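Local coordinates for protein pof8 (Schizosaccharomyces pombe, PDB 6TZN) that binds telomerase RNA and promotes its assembly with the catalytic subunit into the telomerase holoenzyme, here represented by its C-terminal xRRM domain, at residues L13-N18 with E58-W63. Numbering follows the deposited sequence.
Sequences LTRIKN and EAIIRW. With NO3 (nitrate ion), chain B.
Strands 13-17 and 58-63 pair antiparallel at the centre of the four-stranded RRM sheet, between outer strands 103-106 and 47-51, with T14 opposite I61 and I16 opposite A59 in the hydrogen-bonded pairs. T14 N donates to I61 O at 3.0 Å, and the return bond from I61 N to T14 O is nearly straight (176°); I16 and A59 exchange a second pair of backbone bonds.

The T14, I16, A59 and I61 side chains share the face turned toward helix 66-78, which meets T14 and W63. W63 presents its indole edge to T14: NE1 donates to OG1 at 2.9 Å, with the oxygen close to the ring plane. OG1 can receive it because it sits between the backbone N and the carbonyl carbon (chi1 65°). I61 CG2 lies over one face of the indole near its rim, while I61 CG1 meets I16 CG1 at 3.6 Å.

The other face carries L13, R15, K17, E58, I60 and R62. E58 OE1 approaches R15 NE obliquely at 3.4 Å, a long salt bridge with the two planar groups 64° apart; R15 NH2 also pairs with E111 of helix 109-119. K17 CD lies 3.6 Å from E58 OE2, but K17 NZ goes to E105. R62 leans its CG on L13 CD2 (3.9 Å). Its guanidinium gives NE and NH2 to two oxygens of a nitrate, probably from the crystallisation liquor, and NH1 to W63 O. A leucine in place of R62 would probably leave W63 O without this donor and the nitrate without its two-pronged grip. Helix 109-119 lies over L13 and I60 through Y115 and W116, consistent with the extra C-terminal helix of an xRRM on the side canonical RRMs use for RNA. The indole N-H is thus satisfied within the apolar layer, while this second face mixes charged ends with apolar contacts.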
loop_
_atom_site.group_PDB
_atom_site.type_symbol
_atom_site.label_atom_id
_atom_site.label_comp_id
_atom_site.label_asym_id
_atom_site.label_seq_id
_atom_site.Cartn_x
_atom_site.Cartn_y
_atom_site.Cartn_z
ATOM N N LEU A 13 -8.932 -2.779 -3.276
ATOM C CA LEU A 13 -7.557 -3.163 -3.584
ATOM C C LEU A 13 -6.731 -1.950 -3.983
ATOM O O LEU A 13 -7.130 -1.190 -4.872
ATOM C CB LEU A 13 -7.529 -4.163 -4.741
ATOM C CG LEU A 13 -8.426 -5.392 -4.645
ATOM C CD1 LEU A 13 -8.324 -6.191 -5.938
ATOM C CD2 LEU A 13 -8.041 -6.248 -3.440
ATOM N N THR A 14 -5.568 -1.783 -3.355
ATOM C CA THR A 14 -4.614 -0.756 -3.758
ATOM C C THR A 14 -3.271 -1.398 -4.067
ATOM O O THR A 14 -2.758 -2.196 -3.277
ATOM C CB THR A 14 -4.412 0.328 -2.687
ATOM O OG1 THR A 14 -3.806 -0.239 -1.516
ATOM C CG2 THR A 14 -5.736 0.996 -2.335
ATOM N N ARG A 15 -2.698 -1.041 -5.205
ATOM C CA ARG A 15 -1.328 -1.416 -5.505
ATOM C C ARG A 15 -0.410 -0.362 -4.909
ATOM O O ARG A 15 -0.635 0.839 -5.094
ATOM C CB ARG A 15 -1.115 -1.481 -7.013
ATOM C CG ARG A 15 0.343 -1.672 -7.400
ATOM C CD ARG A 15 0.499 -1.853 -8.891
ATOM N NE ARG A 15 0.210 -3.227 -9.277
ATOM C CZ ARG A 15 -0.891 -3.608 -9.911
ATOM N NH1 ARG A 15 -1.816 -2.715 -10.240
ATOM N NH2 ARG A 15 -1.065 -4.885 -10.218
ATOM N N ILE A 16 0.597 -0.805 -4.165
ATOM C CA ILE A 16 1.646 0.068 -3.653
ATOM C C ILE A 16 2.883 -0.165 -4.501
ATOM O O ILE A 16 3.308 -1.313 -4.675
ATOM C CB ILE A 16 1.952 -0.226 -2.173
ATOM C CG1 ILE A 16 0.669 -0.298 -1.340
ATOM C CG2 ILE A 16 2.943 0.800 -1.627
ATOM C CD1 ILE A 16 -0.106 0.991 -1.305
ATOM N N LYS A 17 3.447 0.905 -5.050
ATOM C CA LYS A 17 4.629 0.815 -5.895
ATOM C C LYS A 17 5.805 1.545 -5.263
ATOM O O LYS A 17 5.632 2.498 -4.495
ATOM C CB LYS A 17 4.371 1.414 -7.283
ATOM C CG LYS A 17 3.302 0.673 -8.063
ATOM C CD LYS A 17 3.268 1.103 -9.515
ATOM C CE LYS A 17 2.806 2.535 -9.664
ATOM N NZ LYS A 17 2.821 2.943 -11.095
ATOM N N ASN A 18 7.010 1.087 -5.624
ATOM C CA ASN A 18 8.282 1.672 -5.197
ATOM C C ASN A 18 8.625 1.363 -3.743
ATOM O O ASN A 18 9.338 2.126 -3.088
ATOM C CB ASN A 18 8.385 3.160 -5.532
ATOM C CG ASN A 18 8.158 3.416 -6.999
ATOM O OD1 ASN A 18 8.732 2.731 -7.850
ATOM N ND2 ASN A 18 7.312 4.391 -7.310
ATOM N N GLU A 58 6.564 -3.950 -5.459
ATOM C CA GLU A 58 5.140 -3.656 -5.436
ATOM C C GLU A 58 4.434 -4.647 -4.526
ATOM O O GLU A 58 4.907 -5.770 -4.312
ATOM C CB GLU A 58 4.523 -3.727 -6.842
ATOM C CG GLU A 58 5.128 -2.746 -7.832
ATOM C CD GLU A 58 4.497 -2.824 -9.209
ATOM O OE1 GLU A 58 3.576 -3.646 -9.402
ATOM O OE2 GLU A 58 4.929 -2.061 -10.101
ATOM N N ALA A 59 3.301 -4.215 -3.977
ATOM C CA ALA A 59 2.418 -5.087 -3.218
ATOM C C ALA A 59 0.982 -4.740 -3.573
ATOM O O ALA A 59 0.686 -3.629 -4.022
ATOM C CB ALA A 59 2.627 -4.917 -1.707
ATOM N N ILE A 60 0.079 -5.691 -3.358
ATOM C CA ILE A 60 -1.356 -5.430 -3.472
ATOM C C ILE A 60 -1.962 -5.547 -2.082
ATOM O O ILE A 60 -1.801 -6.574 -1.415
ATOM C CB ILE A 60 -2.051 -6.381 -4.458
ATOM C CG1 ILE A 60 -1.499 -6.173 -5.872
ATOM C CG2 ILE A 60 -3.561 -6.170 -4.409
ATOM C CD1 ILE A 60 -2.128 -7.070 -6.918
ATOM N N ILE A 61 -2.643 -4.491 -1.643
ATOM C CA ILE A 61 -3.276 -4.450 -0.331
ATOM C C ILE A 61 -4.774 -4.668 -0.502
ATOM O O ILE A 61 -5.428 -3.960 -1.282
ATOM C CB ILE A 61 -3.014 -3.106 0.375
ATOM C CG1 ILE A 61 -1.552 -2.657 0.220
ATOM C CG2 ILE A 61 -3.433 -3.200 1.844
ATOM C CD1 ILE A 61 -0.528 -3.650 0.754
ATOM N N ARG A 62 -5.323 -5.639 0.227
ATOM C CA ARG A 62 -6.767 -5.830 0.331
ATOM C C ARG A 62 -7.204 -5.162 1.630
ATOM O O ARG A 62 -6.943 -5.676 2.724
ATOM C CB ARG A 62 -7.124 -7.320 0.316
ATOM C CG ARG A 62 -8.622 -7.642 0.172
ATOM C CD ARG A 62 -9.382 -7.500 1.489
ATOM N NE ARG A 62 -10.520 -8.406 1.562
ATOM C CZ ARG A 62 -11.670 -8.155 2.181
ATOM N NH1 ARG A 62 -11.892 -6.980 2.764
ATOM N NH2 ARG A 62 -12.610 -9.091 2.204
ATOM N N TRP A 63 -7.873 -4.017 1.505
ATOM C CA TRP A 63 -8.317 -3.263 2.664
ATOM C C TRP A 63 -9.631 -3.824 3.184
ATOM O O TRP A 63 -10.367 -4.513 2.473
ATOM C CB TRP A 63 -8.476 -1.789 2.291
ATOM C CG TRP A 63 -7.153 -1.160 2.011
ATOM C CD1 TRP A 63 -6.543 -1.022 0.789
ATOM C CD2 TRP A 63 -6.253 -0.607 2.975
ATOM N NE1 TRP A 63 -5.325 -0.398 0.939
ATOM C CE2 TRP A 63 -5.116 -0.145 2.272
ATOM C CE3 TRP A 63 -6.295 -0.460 4.365
ATOM C CZ2 TRP A 63 -4.038 0.461 2.916
ATOM C CZ3 TRP A 63 -5.226 0.140 5.004
ATOM C CH2 TRP A 63 -4.109 0.593 4.279
HETATM N N NO3 B . -10.371 -11.945 1.106
HETATM O O1 NO3 B . -9.616 -11.023 0.710
HETATM O O2 NO3 B . -9.905 -13.096 1.292
HETATM O O3 NO3 B . -11.599 -11.741 1.311
#